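Local coordinates for protein thermosome subunit (Methanococcoides burtonii, PDB 3AQ1) that probably acts as an ATP-dependent chaperone that binds unfolded proteins and assists their folding, coupled to ATP hydrolysis, as in other group II chaperonins, at residues Arg79-Lys84 with Leu371-Tyr376; Ile92-Ser97 with Val358-Gly363; Arg133-Glu138 with Lys321-Leu326. All blocks are in the same frame, centred on the assembly; numbering follows the deposited sequence.

Contact 1 (Arg79-Lys84 with Leu371-Tyr376); sequences RHAAEK and LRLSEY
Tyr-376 meets both His-80 and Lys-84, reaching from helix 364-378 toward helix 71-92. The segment axes stay 11.1 Å apart at closest and run at 127° to each other, so side chains rather than backbones bridge the gap.

Two aromatic contacts carry it. The first is an offset edge-to-face pair: the tyrosine presents its edge to the imidazole face, with ring centroids 5.6 Å apart and planes at 77°. The second is a CH-pi contact, in which Lys-84 CE sits 3.8 Å from the Tyr-376 ring centroid, over one face but displaced toward the rim. A bend at chi2 of Lys-84 (56°) folds its aliphatic chain across that face.

Beside the tyrosine, the contact becomes aliphatic. Lys-84 CG touches Leu-373 CD1 at 3.8 Å as the two side chains run alongside, pointing opposite ways, while Leu-373 CD2 reaches Ala-81 CB at 4.3 Å. Phe-391 of helix 383-394 packs on both Leu-373 and Ala-81.

With an alanine at Tyr-376, the Lys-84 methylenes and the His-80 ring would probably lose their shared partner, opening a gap between the helices. Cohesion across this helix pair of the equatorial domain therefore rests on ring, methylene and methyl packing; the lysine's charge is met by Glu-87 on its own helix, and His-80 ND1 is hydrogen-bonded to Glu-384 of helix 383-394.

Contact 2 (Ile92-Ser97 with Val358-Gly363); sequences ITIAIS and VVVGGG
Ile-94 and Val-358 form an antiparallel hydrogen-bonded pair, their CA atoms 5.4 Å apart. Both bonds of the pair are present: Ile-94 N donates to Val-358 O at 3.0 Å with an N-H...O angle of 170°, and Val-358 N donates to Ile-94 O at 2.9 Å with an angle of 164°. Strand 94-95 is thereby added as an outer strand to 357-360, whose other neighbour is 446-448, giving a small three-stranded antiparallel sheet in the equatorial domain of the chaperonin fold.

The Ile-94 side chain lies on the same face as that of Val-358. Its CB lies 3.8 Å from Val-358 O and also meets Val-358 CG2. Next along the chain, CG1 stands beside the backbone N (chi1 -55°) and passes Val-358 O at 4.1 Å. At the tip, CD1 arrives 4.4 Å from Val-360 CG1, a loose contact two residues along the partner strand. Trp-441, from a loop, touches Ile-94, Val-358 and Val-360, extending this apolar patch.

Toward the end of 92-97, Ile-96 crosses Val-358 obliquely, CG1 to CG1 at 3.8 Å, and both residues also rest on Ile-107 of helix 101-109 and Val-352 of helix 332-355. Thr-93 adds a methyl contact, CG2 to Val-359 CG2 at 4.0 Å, while its OG1 is hydrogen-bonded to Leu-89 O of the preceding helix.

The chemistry is thus divided: two nearly straight backbone bonds set the register, and the branched side chains add mainly apolar contacts beside them.

Contact 3 (Arg133-Glu138 with Lys321-Leu326); sequences RSIVEE and KAVTVL
This is mostly side-chain packing between two chain segments of the region that corresponds to the intermediate domain of group II chaperonins, with no hydrogen bond between them. Segment 133-138 leaves helix 121-132 and includes a short, weakly bonded strand about 136-137, which pairs antiparallel with 144-145. Segment 321-326 enters strand 323-329, the middle strand of a mixed sheet, between 151-157 and 165-167. The contact thus joins the turn after helix 121-132 to the chain entering strand 323-329.

Its apolar part is the meeting of Ile-135 and Val-323, whose side chains cross at about a right angle with Ile-135 CG2 3.8 Å from Val-323 CG1. The same CG2 also sits against Lys-321 O. Ile-151 touches both Ile-135 and Val-323. The branch used on Ile-135 follows from chi1 (64°): CG1 takes the place between the backbone N and the carbonyl carbon, leaving CG2 beside the N, where it faces 321-326. Ser-134 borders the same valine, and its OG makes a weak hydrogen bond to Ala-131 O.

At the outer side, Glu-137 and Lys-321 lie alongside through their aliphatic parts, pointing opposite ways. Lys-321 is bent at chi2, and its CG lies 3.8 Å from Glu-137 CG, whereas its NZ ends 4.1 Å from Val-136 O.

How the contacts relate
Contact 2 is the buried one of the three, whereas contacts 1 and 3 are only partly buried. Contacts 1 and 2 share a region: helix 71-92 runs into strand 94-95, and strand 357-360 is followed by helix 364-378, so the same two passages pair as strands in contact 2 and as helices in contact 1. They touch directly where Arg-372 CZ packs on Ile-92 CG2. Contact 3 is separate, its centre about 25 Å from that of contact 2. Along the chain the three are nested, contact 3 innermost. Only contact 2 has backbone hydrogen bonds between its segments; contact 1 centres on a tyrosine ring with aliphatic groups beside it, contact 3 mainly on aliphatic groups.

Contact 1 (Arg79-Lys84 with Leu371-Tyr376)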
ATOM      1  N   ARG A  79      -7.891 -23.795 -15.957  1.00 60.24           N
ATOM      2  CA  ARG A  79      -8.725 -22.736 -15.398  1.00 66.74           C
ATOM      3  C   ARG A  79      -9.504 -23.237 -14.182  1.00 69.76           C
ATOM      4  O   ARG A  79      -9.747 -22.493 -13.231  1.00 74.41           O
ATOM      5  CB  ARG A  79      -9.679 -22.173 -16.446  1.00 67.75           C
ATOM      6  CG  ARG A  79     -10.580 -21.073 -15.904  1.00 71.26           C
ATOM      7  CD  ARG A  79     -11.567 -20.606 -16.947  1.00 64.00           C
ATOM      8  NE  ARG A  79     -10.895 -20.168 -18.164  1.00 59.63           N
ATOM      9  CZ  ARG A  79     -10.320 -18.977 -18.302  1.00 69.47           C
ATOM     10  NH1 ARG A  79     -10.331 -18.110 -17.290  1.00 62.74           N
ATOM     11  NH2 ARG A  79      -9.733 -18.653 -19.450  1.00 69.94           N
ATOM     12  N   HIS A  80      -9.885 -24.506 -14.219  1.00 61.93           N
ATOM     13  CA  HIS A  80     -10.535 -25.134 -13.085  1.00 70.47           C
ATOM     14  C   HIS A  80      -9.498 -25.311 -11.971  1.00 68.45           C
ATOM     15  O   HIS A  80      -9.787 -25.125 -10.783  1.00 62.73           O
ATOM     16  CB  HIS A  80     -11.157 -26.467 -13.521  1.00 80.13           C
ATOM     17  CG  HIS A  80     -12.023 -27.108 -12.484  1.00 98.27           C
ATOM     18  ND1 HIS A  80     -12.296 -28.461 -12.477  1.00106.89           N
ATOM     19  CD2 HIS A  80     -12.672 -26.589 -11.414  1.00108.35           C
ATOM     20  CE1 HIS A  80     -13.076 -28.746 -11.450  1.00111.64           C
ATOM     21  NE2 HIS A  80     -13.319 -27.629 -10.788  1.00113.52           N
ATOM     22  N   ALA A  81      -8.273 -25.636 -12.366  1.00 68.78           N
ATOM     23  CA  ALA A  81      -7.182 -25.760 -11.410  1.00 63.98           C
ATOM     24  C   ALA A  81      -6.980 -24.457 -10.656  1.00 56.24           C
ATOM     25  O   ALA A  81      -6.993 -24.442  -9.434  1.00 59.40           O
ATOM     26  CB  ALA A  81      -5.902 -26.172 -12.106  1.00 64.67           C
ATOM     27  N   ALA A  82      -6.799 -23.364 -11.388  1.00 51.52           N
ATOM     28  CA  ALA A  82      -6.570 -22.059 -10.773  1.00 54.34           C
ATOM     29  C   ALA A  82      -7.664 -21.703  -9.784  1.00 63.33           C
ATOM     30  O   ALA A  82      -7.398 -21.150  -8.720  1.00 67.69           O
ATOM     31  CB  ALA A  82      -6.465 -20.987 -11.824  1.00 52.02           C
ATOM     32  N   GLU A  83      -8.898 -22.015 -10.144  1.00 70.53           N
ATOM     33  CA  GLU A  83     -10.031 -21.696  -9.289  1.00 78.41           C
ATOM     34  C   GLU A  83     -10.042 -22.581  -8.041  1.00 74.77           C
ATOM     35  O   GLU A  83     -10.377 -22.128  -6.939  1.00 70.50           O
ATOM     36  CB  GLU A  83     -11.337 -21.793 -10.086  1.00 83.89           C
ATOM     37  CG  GLU A  83     -11.462 -20.696 -11.149  1.00 86.96           C
ATOM     38  CD  GLU A  83     -12.476 -21.009 -12.239  1.00 87.99           C
ATOM     39  OE1 GLU A  83     -12.967 -22.161 -12.292  1.00 87.94           O
ATOM     40  OE2 GLU A  83     -12.768 -20.098 -13.051  1.00 83.72           O
ATOM     41  N   LYS A  84      -9.649 -23.839  -8.216  1.00 68.76           N
ATOM     42  CA  LYS A  84      -9.510 -24.752  -7.088  1.00 66.47           C
ATOM     43  C   LYS A  84      -8.361 -24.359  -6.148  1.00 70.55           C
ATOM     44  O   LYS A  84      -8.365 -24.729  -4.983  1.00 81.12           O
ATOM     45  CB  LYS A  84      -9.320 -26.179  -7.586  1.00 70.40           C
ATOM     46  CG  LYS A  84      -9.478 -27.220  -6.504  1.00 82.58           C
ATOM     47  CD  LYS A  84     -10.835 -27.107  -5.809  1.00 91.09           C
ATOM     48  CE  LYS A  84     -10.978 -28.149  -4.695  1.00 94.22           C
ATOM     49  NZ  LYS A  84     -11.983 -27.758  -3.664  1.00 96.22           N
ATOM     50  N   LEU A 371       0.164 -30.442  -3.236  1.00 45.64           N
ATOM     51  CA  LEU A 371      -0.266 -31.653  -2.559  1.00 52.22           C
ATOM     52  C   LEU A 371      -1.790 -31.803  -2.590  1.00 64.62           C
ATOM     53  O   LEU A 371      -2.314 -32.823  -3.025  1.00 72.03           O
ATOM     54  CB  LEU A 371       0.239 -31.665  -1.121  1.00 58.25           C
ATOM     55  CG  LEU A 371      -0.336 -32.779  -0.251  1.00 72.63           C
ATOM     56  CD1 LEU A 371       0.307 -34.109  -0.621  1.00 84.93           C
ATOM     57  CD2 LEU A 371      -0.143 -32.473   1.221  1.00 69.44           C
ATOM     58  N   ARG A 372      -2.503 -30.783  -2.131  1.00 70.48           N
ATOM     59  CA  ARG A 372      -3.953 -30.857  -2.046  1.00 62.25           C
ATOM     60  C   ARG A 372      -4.610 -30.844  -3.405  1.00 63.03           C
ATOM     61  O   ARG A 372      -5.770 -31.213  -3.541  1.00 68.78           O
ATOM     62  CB  ARG A 372      -4.498 -29.703  -1.225  1.00 61.06           C
ATOM     63  CG  ARG A 372      -4.112 -29.759   0.221  1.00 73.23           C
ATOM     64  CD  ARG A 372      -4.365 -28.408   0.854  1.00 82.91           C
ATOM     65  NE  ARG A 372      -4.053 -28.407   2.276  1.00 85.57           N
ATOM     66  CZ  ARG A 372      -4.970 -28.409   3.231  1.00 88.28           C
ATOM     67  NH1 ARG A 372      -6.258 -28.398   2.911  1.00 90.01           N
ATOM     68  NH2 ARG A 372      -4.599 -28.409   4.502  1.00 95.03           N
ATOM     69  N   LEU A 373      -3.882 -30.408  -4.419  1.00 63.20           N
ATOM     70  CA  LEU A 373      -4.482 -30.329  -5.739  1.00 70.83           C
ATOM     71  C   LEU A 373      -4.235 -31.633  -6.481  1.00 76.53           C
ATOM     72  O   LEU A 373      -4.920 -31.944  -7.450  1.00 82.34           O
ATOM     73  CB  LEU A 373      -3.937 -29.131  -6.518  1.00 69.47           C
ATOM     74  CG  LEU A 373      -4.649 -28.806  -7.828  1.00 63.42           C
ATOM     75  CD1 LEU A 373      -6.105 -28.475  -7.558  1.00 57.54           C
ATOM     76  CD2 LEU A 373      -3.940 -27.663  -8.548  1.00 60.73           C
ATOM     77  N   SER A 374      -3.247 -32.392  -6.015  1.00 77.14           N
ATOM     78  CA  SER A 374      -2.986 -33.725  -6.547  1.00 71.91           C
ATOM     79  C   SER A 374      -3.964 -34.705  -5.930  1.00 67.25           C
ATOM     80  O   SER A 374      -4.269 -35.743  -6.514  1.00 70.02           O
ATOM     81  CB  SER A 374      -1.545 -34.168  -6.276  1.00 69.03           C
ATOM     82  OG  SER A 374      -0.675 -33.727  -7.302  1.00 73.79           O
ATOM     83  N   GLU A 375      -4.448 -34.370  -4.739  1.00 69.32           N
ATOM     84  CA  GLU A 375      -5.506 -35.141  -4.108  1.00 86.57           C
ATOM     85  C   GLU A 375      -6.802 -34.909  -4.879  1.00 98.43           C
ATOM     86  O   GLU A 375      -7.532 -35.856  -5.189  1.00104.90           O
ATOM     87  CB  GLU A 375      -5.660 -34.754  -2.634  1.00 90.54           C
ATOM     88  CG  GLU A 375      -5.049 -35.759  -1.664  1.00 98.52           C
ATOM     89  CD  GLU A 375      -4.413 -35.103  -0.443  1.00107.23           C
ATOM     90  OE1 GLU A 375      -4.364 -33.857  -0.382  1.00109.01           O
ATOM     91  OE2 GLU A 375      -3.952 -35.835   0.459  1.00111.05           O
ATOM     92  N   TYR A 376      -7.071 -33.647  -5.202  1.00 97.02           N
ATOM     93  CA  TYR A 376      -8.234 -33.285  -6.005  1.00 93.16           C
ATOM     94  C   TYR A 376      -8.184 -34.005  -7.350  1.00 94.92           C
ATOM     95  O   TYR A 376      -9.169 -34.607  -7.775  1.00 93.27           O
ATOM     96  CB  TYR A 376      -8.282 -31.769  -6.213  1.00 85.91           C
ATOM     97  CG  TYR A 376      -9.566 -31.250  -6.822  1.00 85.86           C
ATOM     98  CD1 TYR A 376     -10.754 -31.268  -6.104  1.00 94.37           C
ATOM     99  CD2 TYR A 376      -9.589 -30.724  -8.108  1.00 85.46           C
ATOM    100  CE1 TYR A 376     -11.939 -30.788  -6.655  1.00 97.36           C
ATOM    101  CE2 TYR A 376     -10.770 -30.239  -8.671  1.00 90.86           C
ATOM    102  CZ  TYR A 376     -11.943 -30.274  -7.936  1.00 96.68           C
ATOM    103  OH  TYR A 376     -13.120 -29.797  -8.474  1.00 92.27           O
TER

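Contact 2 (Ile92-Ser97 with Val358-Gly363)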
ATOM      1  N   ILE A  92      -5.978 -22.505   3.824  1.00 78.21           N
ATOM      2  CA  ILE A  92      -4.663 -22.646   4.465  1.00 73.92           C
ATOM      3  C   ILE A  92      -3.986 -21.322   4.836  1.00 72.09           C
ATOM      4  O   ILE A  92      -2.830 -21.304   5.263  1.00 73.53           O
ATOM      5  CB  ILE A  92      -3.690 -23.436   3.580  1.00 72.09           C
ATOM      6  CG1 ILE A  92      -3.109 -22.536   2.493  1.00 68.47           C
ATOM      7  CG2 ILE A  92      -4.399 -24.612   2.953  1.00 80.69           C
ATOM      8  CD1 ILE A  92      -1.891 -23.112   1.822  1.00 66.38           C
ATOM      9  N   THR A  93      -4.703 -20.216   4.666  1.00 70.80           N
ATOM     10  CA  THR A  93      -4.170 -18.903   5.002  1.00 61.59           C
ATOM     11  C   THR A  93      -4.288 -18.628   6.484  1.00 61.85           C
ATOM     12  O   THR A  93      -5.075 -19.265   7.179  1.00 68.17           O
ATOM     13  CB  THR A  93      -4.920 -17.798   4.276  1.00 63.68           C
ATOM     14  OG1 THR A  93      -6.317 -18.096   4.295  1.00 74.64           O
ATOM     15  CG2 THR A  93      -4.460 -17.705   2.849  1.00 60.89           C
ATOM     16  N   ILE A  94      -3.501 -17.666   6.953  1.00 57.27           N
ATOM     17  CA  ILE A  94      -3.522 -17.232   8.342  1.00 48.58           C
ATOM     18  C   ILE A  94      -4.320 -15.950   8.405  1.00 54.04           C
ATOM     19  O   ILE A  94      -4.067 -15.033   7.632  1.00 63.69           O
ATOM     20  CB  ILE A  94      -2.104 -16.940   8.829  1.00 48.25           C
ATOM     21  CG1 ILE A  94      -1.209 -18.167   8.605  1.00 46.19           C
ATOM     22  CG2 ILE A  94      -2.115 -16.472  10.276  1.00 45.55           C
ATOM     23  CD1 ILE A  94       0.153 -18.060   9.225  1.00 57.73           C
ATOM     24  N   ALA A  95      -5.291 -15.892   9.310  1.00 60.13           N
ATOM     25  CA  ALA A  95      -6.191 -14.736   9.399  1.00 66.76           C
ATOM     26  C   ALA A  95      -5.589 -13.597  10.198  1.00 70.66           C
ATOM     27  O   ALA A  95      -5.000 -13.803  11.268  1.00 74.10           O
ATOM     28  CB  ALA A  95      -7.556 -15.130   9.980  1.00 48.88           C
ATOM     29  N   ILE A  96      -5.748 -12.391   9.669  1.00 68.20           N
ATOM     30  CA  ILE A  96      -5.210 -11.205  10.306  1.00 69.07           C
ATOM     31  C   ILE A  96      -6.299 -10.160  10.455  1.00 67.84           C
ATOM     32  O   ILE A  96      -6.854  -9.689   9.470  1.00 56.27           O
ATOM     33  CB  ILE A  96      -4.036 -10.626   9.500  1.00 59.08           C
ATOM     34  CG1 ILE A  96      -2.973 -11.697   9.320  1.00 58.23           C
ATOM     35  CG2 ILE A  96      -3.432  -9.416  10.216  1.00 50.33           C
ATOM     36  CD1 ILE A  96      -2.293 -12.072  10.627  1.00 67.76           C
ATOM     37  N   SER A  97      -6.603  -9.815  11.701  1.00 58.17           N
ATOM     38  CA  SER A  97      -7.593  -8.797  12.012  1.00 61.40           C
ATOM     39  C   SER A  97      -6.896  -7.474  12.285  1.00 64.53           C
ATOM     40  O   SER A  97      -5.761  -7.460  12.766  1.00 61.35           O
ATOM     41  CB  SER A  97      -8.401  -9.222  13.238  1.00 65.71           C
ATOM     42  OG  SER A  97      -8.852  -8.098  13.981  1.00 75.59           O
ATOM     43  N   VAL A 358      -3.030 -13.668   5.290  1.00 50.35           N
ATOM     44  CA  VAL A 358      -1.697 -13.705   4.708  1.00 49.77           C
ATOM     45  C   VAL A 358      -1.285 -15.142   4.457  1.00 57.23           C
ATOM     46  O   VAL A 358      -1.792 -16.069   5.098  1.00 56.03           O
ATOM     47  CB  VAL A 358      -0.639 -13.080   5.614  1.00 46.11           C
ATOM     48  CG1 VAL A 358      -1.063 -11.708   6.043  1.00 47.32           C
ATOM     49  CG2 VAL A 358      -0.409 -13.965   6.817  1.00 53.52           C
ATOM     50  N   VAL A 359      -0.361 -15.302   3.513  1.00 60.33           N
ATOM     51  CA  VAL A 359       0.262 -16.579   3.200  1.00 59.94           C
ATOM     52  C   VAL A 359       1.681 -16.492   3.723  1.00 58.03           C
ATOM     53  O   VAL A 359       2.217 -15.397   3.848  1.00 59.31           O
ATOM     54  CB  VAL A 359       0.331 -16.790   1.676  1.00 61.01           C
ATOM     55  CG1 VAL A 359       0.997 -18.100   1.346  1.00 67.82           C
ATOM     56  CG2 VAL A 359      -1.049 -16.750   1.079  1.00 66.35           C
ATOM     57  N   VAL A 360       2.298 -17.620   4.045  1.00 55.07           N
ATOM     58  CA  VAL A 360       3.724 -17.594   4.338  1.00 52.07           C
ATOM     59  C   VAL A 360       4.486 -18.083   3.131  1.00 49.40           C
ATOM     60  O   VAL A 360       3.912 -18.750   2.275  1.00 54.58           O
ATOM     61  CB  VAL A 360       4.083 -18.420   5.560  1.00 51.01           C
ATOM     62  CG1 VAL A 360       3.789 -17.610   6.801  1.00 44.49           C
ATOM     63  CG2 VAL A 360       3.310 -19.734   5.553  1.00 51.60           C
ATOM     64  N   GLY A 361       5.776 -17.758   3.075  1.00 47.87           N
ATOM     65  CA  GLY A 361       6.560 -17.933   1.864  1.00 48.05           C
ATOM     66  C   GLY A 361       7.445 -19.162   1.834  1.00 55.08           C
ATOM     67  O   GLY A 361       7.139 -20.176   2.463  1.00 60.42           O
ATOM     68  N   GLY A 362       8.536 -19.076   1.077  1.00 48.39           N
ATOM     69  CA  GLY A 362       9.507 -20.151   0.994  1.00 40.77           C
ATOM     70  C   GLY A 362       8.990 -21.399   0.300  1.00 49.31           C
ATOM     71  O   GLY A 362       9.502 -22.510   0.506  1.00 44.43           O
ATOM     72  N   GLY A 363       7.975 -21.218  -0.533  1.00 40.48           N
ATOM     73  CA  GLY A 363       7.431 -22.318  -1.300  1.00 36.87           C
ATOM     74  C   GLY A 363       6.438 -23.127  -0.495  1.00 41.37           C
ATOM     75  O   GLY A 363       5.869 -24.099  -0.996  1.00 44.92           O
TER

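Contact 3 (Arg133-Glu138 with Lys321-Leu326)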
ATOM      1  N   ARG A 133      -3.860   1.374  11.510  1.00 55.74           N
ATOM      2  CA  ARG A 133      -5.050   1.109  12.325  1.00 48.89           C
ATOM      3  C   ARG A 133      -5.983   2.301  12.445  1.00 53.79           C
ATOM      4  O   ARG A 133      -7.151   2.135  12.779  1.00 65.42           O
ATOM      5  CB  ARG A 133      -4.676   0.627  13.731  1.00 37.92           C
ATOM      6  CG  ARG A 133      -4.422  -0.857  13.808  1.00 49.83           C
ATOM      7  CD  ARG A 133      -3.944  -1.259  15.171  1.00 63.49           C
ATOM      8  NE  ARG A 133      -4.960  -1.049  16.193  1.00 78.34           N
ATOM      9  CZ  ARG A 133      -5.014  -1.747  17.321  1.00 95.86           C
ATOM     10  NH1 ARG A 133      -4.108  -2.695  17.556  1.00 99.98           N
ATOM     11  NH2 ARG A 133      -5.969  -1.505  18.211  1.00 97.29           N
ATOM     12  N   SER A 134      -5.475   3.499  12.184  1.00 48.39           N
ATOM     13  CA  SER A 134      -6.245   4.699  12.465  1.00 48.83           C
ATOM     14  C   SER A 134      -6.893   5.283  11.212  1.00 52.12           C
ATOM     15  O   SER A 134      -7.627   6.263  11.287  1.00 52.74           O
ATOM     16  CB  SER A 134      -5.382   5.731  13.203  1.00 48.72           C
ATOM     17  OG  SER A 134      -4.986   6.805  12.373  1.00 47.69           O
ATOM     18  N   ILE A 135      -6.628   4.669  10.063  1.00 48.09           N
ATOM     19  CA  ILE A 135      -7.311   5.036   8.833  1.00 43.34           C
ATOM     20  C   ILE A 135      -8.104   3.865   8.245  1.00 51.74           C
ATOM     21  O   ILE A 135      -8.534   3.924   7.090  1.00 52.05           O
ATOM     22  CB  ILE A 135      -6.327   5.540   7.758  1.00 47.37           C
ATOM     23  CG1 ILE A 135      -5.372   4.417   7.338  1.00 38.51           C
ATOM     24  CG2 ILE A 135      -5.562   6.743   8.265  1.00 43.07           C
ATOM     25  CD1 ILE A 135      -4.882   4.551   5.943  1.00 44.60           C
ATOM     26  N   VAL A 136      -8.281   2.799   9.027  1.00 52.87           N
ATOM     27  CA  VAL A 136      -9.095   1.656   8.598  1.00 54.19           C
ATOM     28  C   VAL A 136     -10.571   2.012   8.432  1.00 59.84           C
ATOM     29  O   VAL A 136     -11.222   2.450   9.380  1.00 64.98           O
ATOM     30  CB  VAL A 136      -9.006   0.478   9.587  1.00 56.03           C
ATOM     31  CG1 VAL A 136      -9.940  -0.651   9.144  1.00 50.77           C
ATOM     32  CG2 VAL A 136      -7.579  -0.026   9.697  1.00 62.25           C
ATOM     33  N   GLU A 137     -11.101   1.811   7.229  1.00 71.04           N
ATOM     34  CA  GLU A 137     -12.504   2.121   6.942  1.00 75.04           C
ATOM     35  C   GLU A 137     -13.344   0.852   6.895  1.00 74.93           C
ATOM     36  O   GLU A 137     -12.896  -0.179   6.403  1.00 73.50           O
ATOM     37  CB  GLU A 137     -12.635   2.903   5.625  1.00 73.58           C
ATOM     38  CG  GLU A 137     -12.116   4.340   5.703  1.00 82.49           C
ATOM     39  CD  GLU A 137     -12.049   5.045   4.348  1.00 92.75           C
ATOM     40  OE1 GLU A 137     -11.324   4.565   3.445  1.00 87.38           O
ATOM     41  OE2 GLU A 137     -12.705   6.104   4.198  1.00 99.61           O
ATOM     42  N   GLU A 138     -14.559   0.923   7.422  1.00 88.36           N
ATOM     43  CA  GLU A 138     -15.463  -0.218   7.359  1.00 96.92           C
ATOM     44  C   GLU A 138     -16.249  -0.164   6.058  1.00 96.67           C
ATOM     45  O   GLU A 138     -16.466   0.911   5.501  1.00 94.01           O
ATOM     46  CB  GLU A 138     -16.419  -0.212   8.547  1.00107.99           C
ATOM     47  CG  GLU A 138     -16.683  -1.585   9.128  1.00116.47           C
ATOM     48  CD  GLU A 138     -16.101  -1.738  10.520  1.00123.52           C
ATOM     49  OE1 GLU A 138     -15.084  -1.072  10.816  1.00120.62           O
ATOM     50  OE2 GLU A 138     -16.662  -2.522  11.316  1.00129.05           O
ATOM     51  N   LYS A 321     -10.542  10.516   7.451  1.00 84.78           N
ATOM     52  CA  LYS A 321      -9.912   9.413   8.143  1.00 83.71           C
ATOM     53  C   LYS A 321      -8.414   9.749   8.153  1.00 72.69           C
ATOM     54  O   LYS A 321      -7.661   9.301   9.026  1.00 61.14           O
ATOM     55  CB  LYS A 321     -10.191   8.091   7.427  1.00 84.81           C
ATOM     56  CG  LYS A 321     -11.432   7.372   7.927  1.00 80.52           C
ATOM     57  CD  LYS A 321     -11.312   7.065   9.408  1.00 80.26           C
ATOM     58  CE  LYS A 321     -12.454   6.183   9.880  1.00 90.86           C
ATOM     59  NZ  LYS A 321     -12.316   5.853  11.324  1.00 94.91           N
ATOM     60  N   ALA A 322      -8.033  10.591   7.191  1.00 56.80           N
ATOM     61  CA  ALA A 322      -6.665  11.046   6.966  1.00 46.13           C
ATOM     62  C   ALA A 322      -5.852  11.482   8.189  1.00 42.51           C
ATOM     63  O   ALA A 322      -6.366  12.063   9.141  1.00 67.69           O
ATOM     64  CB  ALA A 322      -6.666  12.151   5.919  1.00 45.85           C
ATOM     65  N   VAL A 323      -4.563  11.198   8.127  1.00 40.50           N
ATOM     66  CA  VAL A 323      -3.611  11.532   9.177  1.00 49.47           C
ATOM     67  C   VAL A 323      -2.263  11.866   8.554  1.00 43.94           C
ATOM     68  O   VAL A 323      -1.938  11.431   7.462  1.00 51.45           O
ATOM     69  CB  VAL A 323      -3.365  10.352  10.145  1.00 44.53           C
ATOM     70  CG1 VAL A 323      -4.646   9.642  10.467  1.00 47.13           C
ATOM     71  CG2 VAL A 323      -2.398   9.386   9.542  1.00 42.67           C
ATOM     72  N   THR A 324      -1.476  12.644   9.262  1.00 43.97           N
ATOM     73  CA  THR A 324      -0.131  12.929   8.823  1.00 41.58           C
ATOM     74  C   THR A 324       0.772  12.415   9.905  1.00 45.21           C
ATOM     75  O   THR A 324       0.548  12.690  11.076  1.00 57.41           O
ATOM     76  CB  THR A 324       0.090  14.439   8.673  1.00 42.90           C
ATOM     77  OG1 THR A 324      -0.798  14.941   7.671  1.00 55.56           O
ATOM     78  CG2 THR A 324       1.519  14.741   8.269  1.00 42.82           C
ATOM     79  N   VAL A 325       1.770  11.639   9.510  1.00 45.33           N
ATOM     80  CA  VAL A 325       2.834  11.231  10.407  1.00 42.28           C
ATOM     81  C   VAL A 325       3.938  12.269  10.304  1.00 47.30           C
ATOM     82  O   VAL A 325       4.555  12.402   9.249  1.00 46.86           O
ATOM     83  CB  VAL A 325       3.461   9.886   9.982  1.00 38.62           C
ATOM     84  CG1 VAL A 325       4.564   9.519  10.940  1.00 41.69           C
ATOM     85  CG2 VAL A 325       2.424   8.772   9.906  1.00 31.17           C
ATOM     86  N   LEU A 326       4.176  13.020  11.375  1.00 38.16           N
ATOM     87  CA  LEU A 326       5.412  13.778  11.457  1.00 41.60           C
ATOM     88  C   LEU A 326       6.498  12.811  11.915  1.00 56.35           C
ATOM     89  O   LEU A 326       6.594  12.487  13.100  1.00 62.26           O
ATOM     90  CB  LEU A 326       5.283  14.941  12.433  1.00 39.46           C
ATOM     91  CG  LEU A 326       4.195  15.946  12.088  1.00 42.60           C
ATOM     92  CD1 LEU A 326       4.177  17.060  13.103  1.00 47.02           C
ATOM     93  CD2 LEU A 326       4.435  16.487  10.694  1.00 42.24           C
TER